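Local coordinates for protein histidinol dehydrogenase (Elizabethkingia anophelis NUHP1, PDB 6AN0) that probably catalyses the zinc-dependent, two-step oxidation of L-histidinol to L-histidine by NAD, the last reaction of histidine biosynthesis, at residues E122-E127 with I394-V399; I149-A154 with D388-K393. One frame throughout, in Å; residues are numbered along the deposited sequence.

In the fold
Two contacts that share one partner strand illustrate how a late piece of chain can be stitched back onto an early one. From the N terminus, the chain passes through 122-127 on strand 117-132 and then 149-154 on helix 142-154. Only after more than 230 further residues does it return, with 388-393 meeting the helix and 394-399 the strand. Contact 2 is therefore nested inside the loop closed by contact 1. The two meet directly through the backbone pairs R124 with K392 and I126 with F390, which prolong the strand pairing. Contact 1 pairs strands 117-132 and 391-399, and contact 2 packs helix 142-154 against the start of the second; both touch the bound histidine and the second subunit.

Contact 1: E122-E127 with I394-V399; sequences EARPIE and ITFQKV. With HIS (histidine), chain U.
Carboxylate oxygen OE1 of E122, on a side chain that lies against F396, is gripped end-on in a salt bridge by both terminal nitrogens of R124, NH2 at 2.9 Å and NH1 at 3.0 Å from that OE1. Both donors come from the same face of the carboxylate. NH1 of R124 also donates to O of A123, while NE donates to I346 O and NH2 to T343 O, both of the second subunit, so the guanidinium is fixed in rotation. Across the contact, E122 and I394 form an antiparallel hydrogen-bonded pair, N of I394 lying 2.8 Å from O of E122. With CG of E122 anti to the carbonyl carbon (chi1 -56°), that CG reaches 3.7 Å from CE2 of F396; OE2 sits over one ring face, hydrogen-bonded to NE1 of W120, whose ring stacks on F396. CG of R124 meets CD1 of I394 at 3.6 Å. N of A123 hydrogen-bonds O of the bound histidine at 3.1 Å, so this strand helps line the pocket holding that ligand. Strands 117-132 and 391-399 are here joined antiparallel, and T395-K398 continue the sheet in parallel with a strand of the second subunit.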
loop_
_atom_site.group_PDB
_atom_site.type_symbol
_atom_site.label_atom_id
_atom_site.label_comp_id
_atom_site.label_asym_id
_atom_site.label_seq_id
_atom_site.Cartn_x
_atom_site.Cartn_y
_atom_site.Cartn_z
ATOM N N GLU A 122 -15.149 1.595 7.100
ATOM C CA GLU A 122 -14.709 2.425 8.210
ATOM C C GLU A 122 -13.202 2.293 8.366
ATOM O O GLU A 122 -12.641 1.203 8.196
ATOM C CB GLU A 122 -15.372 2.041 9.535
ATOM C CG GLU A 122 -16.887 2.056 9.500
ATOM C CD GLU A 122 -17.489 1.926 10.886
ATOM O OE1 GLU A 122 -16.783 2.202 11.876
ATOM O OE2 GLU A 122 -18.672 1.550 10.982
ATOM N N ALA A 123 -12.566 3.399 8.741
ATOM C CA ALA A 123 -11.136 3.404 9.011
ATOM C C ALA A 123 -10.861 2.976 10.443
ATOM O O ALA A 123 -11.632 3.266 11.361
ATOM C CB ALA A 123 -10.547 4.799 8.780
ATOM N N ARG A 124 -9.739 2.277 10.628
ATOM C CA ARG A 124 -9.233 1.933 11.942
ATOM C C ARG A 124 -7.730 2.148 11.872
ATOM O O ARG A 124 -7.113 1.849 10.837
ATOM C CB ARG A 124 -9.535 0.476 12.352
ATOM C CG ARG A 124 -11.028 0.147 12.543
ATOM C CD ARG A 124 -11.618 0.886 13.736
ATOM N NE ARG A 124 -13.002 0.465 13.965
ATOM C CZ ARG A 124 -14.067 1.033 13.421
ATOM N NH1 ARG A 124 -13.924 2.074 12.615
ATOM N NH2 ARG A 124 -15.281 0.549 13.686
ATOM N N PRO A 125 -7.113 2.646 12.945
ATOM C CA PRO A 125 -5.665 2.880 12.905
ATOM C C PRO A 125 -4.878 1.582 12.857
ATOM O O PRO A 125 -5.265 0.559 13.438
ATOM C CB PRO A 125 -5.391 3.624 14.218
ATOM C CG PRO A 125 -6.467 3.083 15.160
ATOM C CD PRO A 125 -7.687 2.987 14.265
ATOM N N ILE A 126 -3.731 1.641 12.185
ATOM C CA ILE A 126 -2.701 0.629 12.404
ATOM C C ILE A 126 -2.124 0.859 13.795
ATOM O O ILE A 126 -1.668 1.962 14.114
ATOM C CB ILE A 126 -1.613 0.705 11.324
ATOM C CG1 ILE A 126 -2.212 0.415 9.941
ATOM C CG2 ILE A 126 -0.456 -0.267 11.644
ATOM C CD1 ILE A 126 -1.235 0.731 8.788
ATOM N N GLU A 127 -2.150 -0.183 14.630
ATOM C CA GLU A 127 -1.974 0.022 16.065
ATOM C C GLU A 127 -0.548 0.432 16.418
ATOM O O GLU A 127 -0.348 1.341 17.235
ATOM C CB GLU A 127 -2.364 -1.251 16.817
ATOM C CG GLU A 127 -2.404 -1.102 18.324
ATOM C CD GLU A 127 -2.735 -2.415 19.024
ATOM O OE1 GLU A 127 -1.996 -3.405 18.826
ATOM O OE2 GLU A 127 -3.739 -2.459 19.762
ATOM N N ILE A 394 -11.801 -1.070 6.746
ATOM C CA ILE A 394 -12.526 -2.320 6.957
ATOM C C ILE A 394 -13.874 -2.221 6.249
ATOM O O ILE A 394 -14.583 -1.221 6.399
ATOM C CB ILE A 394 -12.710 -2.586 8.461
ATOM C CG1 ILE A 394 -11.336 -2.664 9.160
ATOM C CG2 ILE A 394 -13.534 -3.860 8.687
ATOM C CD1 ILE A 394 -11.440 -2.881 10.667
ATOM N N THR A 395 -14.252 -3.257 5.495
ATOM C CA THR A 395 -15.570 -3.256 4.881
ATOM C C THR A 395 -16.571 -3.972 5.784
ATOM O O THR A 395 -16.228 -4.942 6.476
ATOM C CB THR A 395 -15.549 -3.898 3.493
ATOM O OG1 THR A 395 -14.972 -5.199 3.583
ATOM C CG2 THR A 395 -14.709 -3.043 2.539
ATOM N N PHE A 396 -17.791 -3.437 5.803
ATOM C CA PHE A 396 -18.891 -3.925 6.622
ATOM C C PHE A 396 -20.075 -4.214 5.722
ATOM O O PHE A 396 -20.352 -3.447 4.790
ATOM C CB PHE A 396 -19.326 -2.885 7.677
ATOM C CG PHE A 396 -18.328 -2.680 8.790
ATOM C CD1 PHE A 396 -18.491 -3.332 10.003
ATOM C CD2 PHE A 396 -17.251 -1.826 8.631
ATOM C CE1 PHE A 396 -17.582 -3.151 11.031
ATOM C CE2 PHE A 396 -16.331 -1.643 9.663
ATOM C CZ PHE A 396 -16.507 -2.309 10.862
ATOM N N GLN A 397 -20.817 -5.278 6.023
ATOM C CA GLN A 397 -22.108 -5.411 5.361
ATOM C C GLN A 397 -23.140 -6.003 6.303
ATOM O O GLN A 397 -22.830 -6.850 7.144
ATOM C CB GLN A 397 -22.002 -6.261 4.104
ATOM C CG GLN A 397 -21.518 -7.625 4.368
ATOM C CD GLN A 397 -21.151 -8.294 3.093
ATOM O OE1 GLN A 397 -21.965 -9.012 2.504
ATOM N NE2 GLN A 397 -19.934 -8.036 2.621
ATOM N N LYS A 398 -24.379 -5.567 6.115
ATOM C CA LYS A 398 -25.520 -6.076 6.860
ATOM C C LYS A 398 -26.591 -6.438 5.840
ATOM O O LYS A 398 -27.117 -5.560 5.148
ATOM C CB LYS A 398 -26.029 -5.049 7.868
ATOM C CG LYS A 398 -27.136 -5.602 8.769
ATOM C CD LYS A 398 -27.547 -4.566 9.805
ATOM C CE LYS A 398 -28.574 -5.110 10.784
ATOM N NZ LYS A 398 -29.159 -3.995 11.595
ATOM N N VAL A 399 -26.877 -7.728 5.719
ATOM C CA VAL A 399 -27.875 -8.245 4.789
ATOM C C VAL A 399 -29.108 -8.635 5.588
ATOM O O VAL A 399 -29.001 -9.385 6.565
ATOM C CB VAL A 399 -27.318 -9.450 4.007
ATOM C CG1 VAL A 399 -28.351 -10.002 3.037
ATOM C CG2 VAL A 399 -26.041 -9.055 3.291
HETATM N N HIS U . -16.008 6.862 7.592
HETATM C CA HIS U . -15.041 5.922 8.127
HETATM C C HIS U . -15.135 5.790 9.644
HETATM O O HIS U . -14.125 5.566 10.320
HETATM C CB HIS U . -13.632 6.337 7.719
HETATM C CG HIS U . -13.155 5.682 6.462
HETATM N ND1 HIS U . -13.907 4.752 5.778
HETATM C CD2 HIS U . -12.001 5.817 5.768
HETATM C CE1 HIS U . -13.240 4.348 4.713
HETATM N NE2 HIS U . -12.084 4.983 4.682
HETATM O OXT HIS U . -16.220 5.888 10.226
#

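Contact 2: I149-A154 with D388-K393. With HIS (histidine), chain U; EDO (1,2-ethanediol), chain D.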
loop_
_atom_site.group_PDB
_atom_site.type_symbol
_atom_site.label_atom_id
_atom_site.label_comp_id
_atom_site.label_asym_id
_atom_site.label_seq_id
_atom_site.Cartn_x
_atom_site.Cartn_y
_atom_site.Cartn_z
ATOM N N ILE A 149 2.585 13.334 12.609
ATOM C CA ILE A 149 1.298 14.027 12.714
ATOM C C ILE A 149 0.177 13.156 12.143
ATOM O O ILE A 149 -0.863 12.995 12.807
ATOM C CB ILE A 149 1.351 15.424 12.055
ATOM C CG1 ILE A 149 2.138 16.390 12.952
ATOM C CG2 ILE A 149 -0.073 15.980 11.825
ATOM C CD1 ILE A 149 2.310 17.806 12.383
ATOM N N PRO A 150 0.296 12.585 10.941
ATOM C CA PRO A 150 -0.818 11.751 10.467
ATOM C C PRO A 150 -0.993 10.480 11.285
ATOM O O PRO A 150 -2.125 9.996 11.421
ATOM C CB PRO A 150 -0.456 11.451 9.000
ATOM C CG PRO A 150 0.971 11.838 8.836
ATOM C CD PRO A 150 1.247 12.893 9.848
ATOM N N ALA A 151 0.094 9.924 11.840
ATOM C CA ALA A 151 -0.054 8.803 12.764
ATOM C C ALA A 151 -0.938 9.179 13.946
ATOM O O ALA A 151 -1.803 8.399 14.360
ATOM C CB ALA A 151 1.323 8.338 13.262
ATOM N N GLN A 152 -0.716 10.362 14.522
ATOM C CA GLN A 152 -1.536 10.787 15.650
ATOM C C GLN A 152 -2.978 11.007 15.222
ATOM O O GLN A 152 -3.905 10.571 15.912
ATOM C CB GLN A 152 -0.950 12.055 16.285
ATOM C CG GLN A 152 0.381 11.832 17.000
ATOM C CD GLN A 152 0.243 11.080 18.330
ATOM O OE1 GLN A 152 -0.640 10.229 18.498
ATOM N NE2 GLN A 152 1.117 11.402 19.281
ATOM N N LEU A 153 -3.184 11.637 14.064
ATOM C CA LEU A 153 -4.534 11.917 13.592
ATOM C C LEU A 153 -5.318 10.646 13.318
ATOM O O LEU A 153 -6.539 10.614 13.524
ATOM C CB LEU A 153 -4.482 12.769 12.325
ATOM C CG LEU A 153 -4.178 14.255 12.512
ATOM C CD1 LEU A 153 -3.876 14.859 11.146
ATOM C CD2 LEU A 153 -5.367 14.961 13.161
ATOM N N ALA A 154 -4.637 9.602 12.836
ATOM C CA ALA A 154 -5.276 8.317 12.576
ATOM C C ALA A 154 -5.700 7.596 13.852
ATOM O O ALA A 154 -6.534 6.684 13.782
ATOM C CB ALA A 154 -4.322 7.415 11.781
ATOM N N ASP A 388 -4.123 7.994 4.789
ATOM C CA ASP A 388 -4.398 6.639 4.304
ATOM C C ASP A 388 -3.303 5.643 4.675
ATOM O O ASP A 388 -3.563 4.434 4.754
ATOM C CB ASP A 388 -4.515 6.609 2.777
ATOM C CG ASP A 388 -5.545 7.578 2.224
ATOM O OD1 ASP A 388 -6.031 8.460 2.958
ATOM O OD2 ASP A 388 -5.845 7.454 1.020
ATOM N N SER A 389 -2.061 6.114 4.819
ATOM C CA SER A 389 -0.940 5.219 5.080
ATOM C C SER A 389 -0.985 4.620 6.476
ATOM O O SER A 389 -0.271 3.648 6.740
ATOM C CB SER A 389 0.399 5.961 4.900
ATOM O OG SER A 389 0.424 6.693 3.693
ATOM N N PHE A 390 -1.785 5.185 7.376
ATOM C CA PHE A 390 -1.731 4.829 8.787
ATOM C C PHE A 390 -2.967 4.078 9.257
ATOM O O PHE A 390 -3.109 3.820 10.460
ATOM C CB PHE A 390 -1.525 6.097 9.625
ATOM C CG PHE A 390 -0.186 6.756 9.392
ATOM C CD1 PHE A 390 0.923 6.389 10.157
ATOM C CD2 PHE A 390 -0.031 7.706 8.390
ATOM C CE1 PHE A 390 2.159 6.983 9.946
ATOM C CE2 PHE A 390 1.200 8.305 8.165
ATOM C CZ PHE A 390 2.302 7.936 8.952
ATOM N N ILE A 391 -3.865 3.713 8.339
ATOM C CA ILE A 391 -5.141 3.107 8.684
ATOM C C ILE A 391 -5.354 1.854 7.849
ATOM O O ILE A 391 -4.691 1.629 6.835
ATOM C CB ILE A 391 -6.313 4.089 8.460
ATOM C CG1 ILE A 391 -6.346 4.527 6.989
ATOM C CG2 ILE A 391 -6.160 5.291 9.366
ATOM C CD1 ILE A 391 -7.614 5.305 6.595
ATOM N N LYS A 392 -6.310 1.041 8.295
ATOM C CA LYS A 392 -6.929 -0.000 7.493
ATOM C C LYS A 392 -8.370 0.419 7.242
ATOM O O LYS A 392 -9.027 0.948 8.142
ATOM C CB LYS A 392 -6.905 -1.362 8.208
ATOM C CG LYS A 392 -5.538 -1.827 8.765
ATOM C CD LYS A 392 -5.343 -1.490 10.246
ATOM C CE LYS A 392 -6.253 -2.323 11.154
ATOM N NZ LYS A 392 -6.002 -2.092 12.616
ATOM N N LYS A 393 -8.861 0.185 6.024
ATOM C CA LYS A 393 -10.254 0.464 5.688
ATOM C C LYS A 393 -10.999 -0.864 5.703
ATOM O O LYS A 393 -10.825 -1.692 4.803
ATOM C CB LYS A 393 -10.376 1.166 4.335
ATOM C CG LYS A 393 -9.612 2.505 4.289
ATOM C CD LYS A 393 -10.004 3.354 3.071
ATOM C CE LYS A 393 -9.219 4.666 3.042
ATOM N NZ LYS A 393 -9.591 5.526 1.875
HETATM N N HIS U . -16.008 6.862 7.592
HETATM C CA HIS U . -15.041 5.922 8.127
HETATM C C HIS U . -15.135 5.790 9.644
HETATM O O HIS U . -14.125 5.566 10.320
HETATM C CB HIS U . -13.632 6.337 7.719
HETATM C CG HIS U . -13.155 5.682 6.462
HETATM N ND1 HIS U . -13.907 4.752 5.778
HETATM C CD2 HIS U . -12.001 5.817 5.768
HETATM C CE1 HIS U . -13.240 4.348 4.713
HETATM N NE2 HIS U . -12.084 4.983 4.682
HETATM O OXT HIS U . -16.220 5.888 10.226
HETATM C C1 EDO D . 2.092 5.418 0.903
HETATM O O1 EDO D . 0.710 5.296 1.266
HETATM C C2 EDO D . 2.866 5.046 2.161
HETATM O O2 EDO D . 2.323 3.815 2.613
#
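Apolar packing joins the segments, with F390 pressed against helix 142-154. One face of its ring lies under the helix backbone, N of A151 standing 3.8 Å above the plane over the centre. On that same face P150 leans over the CE2 rim, its CG 3.6 Å from CE2 of F390, and A151 over the CE1 rim, its CB 3.7 Å from CE1 of F390. The phenyl reaches this place because CG of F390 is anti to the carbonyl carbon (chi1 -66°). One helical turn on, the methyl of A154 touches two successive residues, its CB 3.8 Å from CB of F390 and 3.7 Å from CG2 of I391. F213 stacks on the F390 ring. Further along, the extended K393 makes van der Waals contact with the ligand, CG of K393 lying 3.5 Å from NE2 of the bound histidine.

Polar interactions lead outward. OG of S389 hydrogen-bonds O1 of a 1,2-ethanediol, probably carried over from crystallisation, at 2.8 Å. NZ of K393 forms salt bridges with E106 of its own chain and D388 of the second subunit. Fit of a flat ring against small helix residues thus joins the segments, whereas the charge of K393 is spent on the pocket residue E106 and on the second subunit.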